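Local atomic coordinates of putative oxidoreductase (Magnetospirillum magnetotacticum, PDB entry 3C1A), a protein that probably catalyses a nicotinamide-dependent oxidation or reduction through its NAD-binding Rossmann fold, on a substrate not yet known. Residues L149-E154 with S178-L183; D189-S194 with V308-A313. One frame throughout, in Å; residues are numbered along the deposited sequence.

In the fold
Both contacts set a helix against the same face of the large mixed sheet in the GFO/IDH/MocA C-terminal domain. Interaction 1 places helix 168-184 on strand 148-158, an interior strand of the sheet; interaction 2 places helix 301-314 on strand 190-201, the strand at one border. Their centres lie about 14 Å apart, and they meet where Leu181 CD1 comes within 4.3 Å of Val310 CG2. Along the chain the first contact closes at residue 183, before the second opens at 189; helix 168-184 is followed directly by strand 190-201. The helix at the C-terminus thus returns to pack beside helix 168-184, extending the helical layer toward the sheet border.

Interaction 1 of 2, residues L149-E154 with S178-L183; sequences LAVRSE and SMVLDL
Segment 149-154 of strand 148-158 and segment 178-183 of helix 168-184 run nearly antiparallel; the axes of these short pieces make an angle of 159° and approach to 10.3 Å. Val151 and Val180 mark the register, their CA atoms 7.9 Å apart, and no hydrogen bond crosses the interface. Val151 and Leu183 reach toward each other tip to tip, CG2 of the valine meeting CD2 of the leucine at 3.5 Å. The two branches of Val151 divide the work: with CG1 anti to the backbone N (chi1 175°), CG2 is left beside that nitrogen and serves Leu183, while CG1 faces CG2 of Val180 more loosely at 4.4 Å. Two residues along the strand, CE of the selenomethionine Met179 lies 3.9 Å from CB of Ser153, but both side chains also adopt a second conformer, so this contact is less certain. The Met179 chain leaves the helix extended and then bends at chi2 and chi3, which in this conformer brings CE against Ser153. Neighbouring strands complete the apolar surface: Ala220 and Ile222 of strand 218-225 touch Val180, and Leu234 and Val236 of strand 229-238 touch Met179 and Leu183 respectively. A bound tetraethylene glycol, probably from crystallisation, lies near the Ser153 side chain. The arrangement is the buried helix-on-sheet packing of the alpha/beta C-terminal domain in the GFO/IDH/MocA family.

Interaction 2 of 2, residues D189-S194 with V308-A313; sequences DSTSAS and VRVLGA
Thr191 carries the whole strand side of the van der Waals contact, meeting Val310 and Ala313, one helical turn apart on segment 308-313. Its methyl CG2 lies 3.5 Å from CG1 of Val310, and the two side chains cross at about a right angle. With OG1 beside the backbone N and anti to the carbonyl carbon (chi1 -46°), CG2 is the branch anti to that nitrogen, and OG1 passes CG1 of Val310 at a looser 4.2 Å. Ala313 adds its methyl, CB to CB of Thr191 at 4.1 Å; these two residues also have the nearest CA atoms, 6.3 Å apart.

The polar link is indirect, since no hydrogen bond joins the segments themselves. One water donates to Thr191 O at 2.7 Å and to Ala313 O at 2.9 Å, using both protons to tie the strand backbone to the last turns of the helix. Around this contact, Leu213 and Cys314 also touch Thr191, while Pro188 packs on Val310. The whole is a partly buried helix-on-sheet contact, in which the C-terminal helix packs against one residue, Thr191, of the border strand 190-201 of the mixed sheet.

Interaction 1 of 2, residues L149-E154 with S178-L183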
loop_
_atom_site.group_PDB
_atom_site.type_symbol
_atom_site.label_atom_id
_atom_site.label_comp_id
_atom_site.label_asym_id
_atom_site.label_seq_id
_atom_site.Cartn_x
_atom_site.Cartn_y
_atom_site.Cartn_z
ATOM N N LEU A 149 7.247 -18.802 -12.660
ATOM C CA LEU A 149 6.343 -19.980 -12.631
ATOM C C LEU A 149 5.223 -19.851 -11.607
ATOM O O LEU A 149 4.131 -20.376 -11.792
ATOM C CB LEU A 149 7.129 -21.231 -12.267
ATOM C CG LEU A 149 8.353 -21.557 -13.117
ATOM C CD1 LEU A 149 9.247 -22.603 -12.432
ATOM C CD2 LEU A 149 7.849 -22.007 -14.446
ATOM N N ALA A 150 5.539 -19.188 -10.506
ATOM C CA ALA A 150 4.643 -19.046 -9.376
ATOM C C ALA A 150 5.058 -17.894 -8.509
ATOM O O ALA A 150 6.229 -17.522 -8.477
ATOM C CB ALA A 150 4.613 -20.313 -8.538
ATOM N N VAL A 151 4.067 -17.386 -7.775
ATOM C CA VAL A 151 4.246 -16.336 -6.795
ATOM C C VAL A 151 3.440 -16.706 -5.556
ATOM O O VAL A 151 2.288 -17.152 -5.652
ATOM C CB VAL A 151 3.761 -15.005 -7.348
ATOM C CG1 VAL A 151 3.823 -13.956 -6.304
ATOM C CG2 VAL A 151 4.546 -14.607 -8.594
ATOM N N ARG A 152 4.055 -16.531 -4.388
ATOM C CA ARG A 152 3.283 -16.649 -3.179
ATOM C C ARG A 152 3.662 -15.643 -2.115
ATOM O O ARG A 152 4.823 -15.193 -2.020
ATOM C CB ARG A 152 3.399 -18.073 -2.641
ATOM C CG ARG A 152 4.446 -18.252 -1.609
ATOM C CD ARG A 152 4.585 -19.719 -1.247
ATOM N NE ARG A 152 3.584 -20.120 -0.281
ATOM C CZ ARG A 152 3.512 -21.324 0.259
ATOM N NH1 ARG A 152 4.317 -22.315 -0.144
ATOM N NH2 ARG A 152 2.573 -21.567 1.157
ATOM N N SER A 153 2.674 -15.254 -1.317
ATOM C CA SER A 153 2.931 -14.368 -0.176
ATOM C C SER A 153 2.124 -14.792 1.037
ATOM O O SER A 153 1.116 -15.501 0.922
ATOM C CB SER A 153 2.621 -12.913 -0.526
ATOM O OG SER A 153 1.234 -12.741 -0.793
ATOM N N GLU A 154 2.611 -14.353 2.192
ATOM C CA GLU A 154 1.981 -14.580 3.482
ATOM C C GLU A 154 2.155 -13.356 4.392
ATOM O O GLU A 154 3.308 -12.848 4.620
ATOM C CB GLU A 154 2.634 -15.788 4.156
ATOM C CG GLU A 154 1.914 -16.259 5.381
ATOM C CD GLU A 154 2.576 -17.495 5.944
ATOM O OE1 GLU A 154 3.694 -17.390 6.466
ATOM O OE2 GLU A 154 1.987 -18.576 5.814
ATOM N N SER A 178 -1.401 -5.283 -4.696
ATOM C CA SER A 178 -0.590 -4.254 -5.361
ATOM C C SER A 178 0.755 -4.809 -5.825
ATOM O O SER A 178 1.233 -4.485 -6.920
ATOM C CB SER A 178 -0.368 -3.031 -4.443
ATOM O OG SER A 178 0.277 -3.362 -3.233
HETATM N N MSE A 179 1.352 -5.642 -4.984
HETATM C CA MSE A 179 2.653 -6.236 -5.262
HETATM C C MSE A 179 2.551 -7.214 -6.447
HETATM O O MSE A 179 3.336 -7.133 -7.404
HETATM C CB MSE A 179 3.177 -6.901 -3.992
HETATM C CG MSE A 179 4.502 -7.586 -4.131
HETATM SE SE MSE A 179 4.353 -9.431 -4.745
HETATM C CE MSE A 179 3.624 -10.193 -3.178
ATOM N N VAL A 180 1.541 -8.080 -6.426
ATOM C CA VAL A 180 1.337 -9.049 -7.504
ATOM C C VAL A 180 1.052 -8.383 -8.866
ATOM O O VAL A 180 1.729 -8.675 -9.850
ATOM C CB VAL A 180 0.282 -10.085 -7.125
ATOM C CG1 VAL A 180 0.065 -11.058 -8.253
ATOM C CG2 VAL A 180 0.737 -10.899 -5.874
ATOM N N LEU A 181 0.108 -7.450 -8.907
ATOM C CA LEU A 181 -0.150 -6.653 -10.117
ATOM C C LEU A 181 1.059 -5.849 -10.598
ATOM O O LEU A 181 1.305 -5.765 -11.816
ATOM C CB LEU A 181 -1.352 -5.741 -9.945
ATOM C CG LEU A 181 -2.726 -6.308 -9.547
ATOM C CD1 LEU A 181 -3.827 -5.206 -9.500
ATOM C CD2 LEU A 181 -3.185 -7.435 -10.446
ATOM N N ASP A 182 1.824 -5.285 -9.681
ATOM C CA ASP A 182 3.061 -4.572 -10.036
ATOM C C ASP A 182 4.115 -5.499 -10.668
ATOM O O ASP A 182 4.697 -5.179 -11.716
ATOM C CB ASP A 182 3.663 -3.851 -8.849
ATOM C CG ASP A 182 4.865 -3.029 -9.244
ATOM O OD1 ASP A 182 4.721 -2.137 -10.120
ATOM O OD2 ASP A 182 5.945 -3.282 -8.677
ATOM N N LEU A 183 4.307 -6.666 -10.068
ATOM C CA LEU A 183 5.153 -7.736 -10.635
ATOM C C LEU A 183 4.717 -8.214 -11.999
ATOM O O LEU A 183 5.554 -8.356 -12.888
ATOM C CB LEU A 183 5.181 -8.943 -9.691
ATOM C CG LEU A 183 6.021 -10.190 -10.047
ATOM C CD1 LEU A 183 7.482 -9.791 -10.198
ATOM C CD2 LEU A 183 5.883 -11.361 -9.030
#

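Interaction 2 of 2, residues D189-S194 with V308-A313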
loop_
_atom_site.group_PDB
_atom_site.type_symbol
_atom_site.label_atom_id
_atom_site.label_comp_id
_atom_site.label_asym_id
_atom_site.label_seq_id
_atom_site.Cartn_x
_atom_site.Cartn_y
_atom_site.Cartn_z
ATOM N N ASP A 189 -6.478 -13.219 -15.133
ATOM C CA ASP A 189 -7.531 -13.901 -15.902
ATOM C C ASP A 189 -8.615 -14.360 -14.977
ATOM O O ASP A 189 -9.753 -14.444 -15.371
ATOM C CB ASP A 189 -6.992 -15.176 -16.571
ATOM C CG ASP A 189 -5.842 -14.908 -17.454
ATOM O OD1 ASP A 189 -6.005 -14.127 -18.408
ATOM O OD2 ASP A 189 -4.758 -15.451 -17.186
ATOM N N SER A 190 -8.222 -14.764 -13.765
ATOM C CA SER A 190 -9.185 -15.112 -12.724
ATOM C C SER A 190 -8.685 -14.800 -11.322
ATOM O O SER A 190 -7.469 -14.769 -11.049
ATOM C CB SER A 190 -9.573 -16.586 -12.811
ATOM O OG SER A 190 -8.439 -17.379 -12.616
ATOM N N THR A 191 -9.666 -14.586 -10.443
ATOM C CA THR A 191 -9.460 -14.227 -9.049
ATOM C C THR A 191 -10.511 -14.964 -8.221
ATOM O O THR A 191 -11.704 -14.937 -8.559
ATOM C CB THR A 191 -9.701 -12.737 -8.834
ATOM O OG1 THR A 191 -9.043 -11.999 -9.856
ATOM C CG2 THR A 191 -9.170 -12.309 -7.502
ATOM N N SER A 192 -10.062 -15.656 -7.192
ATOM C CA SER A 192 -10.945 -16.308 -6.224
ATOM C C SER A 192 -10.317 -16.314 -4.847
ATOM O O SER A 192 -9.116 -16.179 -4.708
ATOM C CB SER A 192 -11.250 -17.735 -6.655
ATOM O OG SER A 192 -10.078 -18.517 -6.714
ATOM N N ALA A 193 -11.151 -16.451 -3.830
ATOM C CA ALA A 193 -10.692 -16.454 -2.445
ATOM C C ALA A 193 -11.218 -17.711 -1.766
ATOM O O ALA A 193 -12.369 -18.119 -1.984
ATOM C CB ALA A 193 -11.165 -15.216 -1.711
ATOM N N SER A 194 -10.357 -18.326 -0.982
ATOM C CA SER A 194 -10.672 -19.559 -0.283
ATOM C C SER A 194 -10.324 -19.423 1.180
ATOM O O SER A 194 -9.152 -19.225 1.550
ATOM C CB SER A 194 -9.927 -20.740 -0.883
ATOM O OG SER A 194 -10.450 -21.962 -0.380
ATOM N N VAL A 308 -8.488 -2.420 -6.316
ATOM C CA VAL A 308 -9.892 -2.401 -5.857
ATOM C C VAL A 308 -10.766 -3.355 -6.664
ATOM O O VAL A 308 -11.684 -4.029 -6.119
ATOM C CB VAL A 308 -10.510 -0.972 -5.865
ATOM C CG1 VAL A 308 -12.060 -1.005 -5.690
ATOM C CG2 VAL A 308 -9.942 -0.105 -4.755
ATOM N N ARG A 309 -10.484 -3.453 -7.953
ATOM C CA ARG A 309 -11.263 -4.364 -8.816
ATOM C C ARG A 309 -11.061 -5.816 -8.403
ATOM O O ARG A 309 -12.002 -6.572 -8.258
ATOM C CB ARG A 309 -10.912 -4.172 -10.295
ATOM C CG ARG A 309 -11.742 -5.099 -11.188
ATOM C CD ARG A 309 -11.531 -4.875 -12.665
ATOM N NE ARG A 309 -11.930 -3.540 -13.072
ATOM C CZ ARG A 309 -11.084 -2.573 -13.408
ATOM N NH1 ARG A 309 -9.774 -2.777 -13.390
ATOM N NH2 ARG A 309 -11.552 -1.390 -13.771
ATOM N N VAL A 310 -9.824 -6.194 -8.152
ATOM C CA VAL A 310 -9.505 -7.556 -7.785
ATOM C C VAL A 310 -10.079 -7.864 -6.390
ATOM O O VAL A 310 -10.570 -8.957 -6.142
ATOM C CB VAL A 310 -7.962 -7.777 -7.731
ATOM C CG1 VAL A 310 -7.630 -9.137 -7.128
ATOM C CG2 VAL A 310 -7.317 -7.615 -9.091
ATOM N N LEU A 311 -9.969 -6.916 -5.456
ATOM C CA LEU A 311 -10.432 -7.186 -4.104
ATOM C C LEU A 311 -11.931 -7.437 -4.097
ATOM O O LEU A 311 -12.404 -8.359 -3.415
ATOM C CB LEU A 311 -10.066 -6.052 -3.178
ATOM C CG LEU A 311 -8.570 -5.977 -2.902
ATOM C CD1 LEU A 311 -8.311 -4.759 -2.101
ATOM C CD2 LEU A 311 -8.151 -7.266 -2.183
ATOM N N GLY A 312 -12.667 -6.640 -4.869
ATOM C CA GLY A 312 -14.106 -6.841 -5.035
ATOM C C GLY A 312 -14.472 -8.177 -5.668
ATOM O O GLY A 312 -15.481 -8.777 -5.279
ATOM N N ALA A 313 -13.649 -8.653 -6.611
ATOM C CA ALA A 313 -13.796 -10.008 -7.194
ATOM C C ALA A 313 -13.570 -11.168 -6.198
ATOM O O ALA A 313 -14.003 -12.279 -6.450
ATOM C CB ALA A 313 -12.861 -10.174 -8.394
HETATM O O HOH W 1 -14.219 -14.977 -7.622
#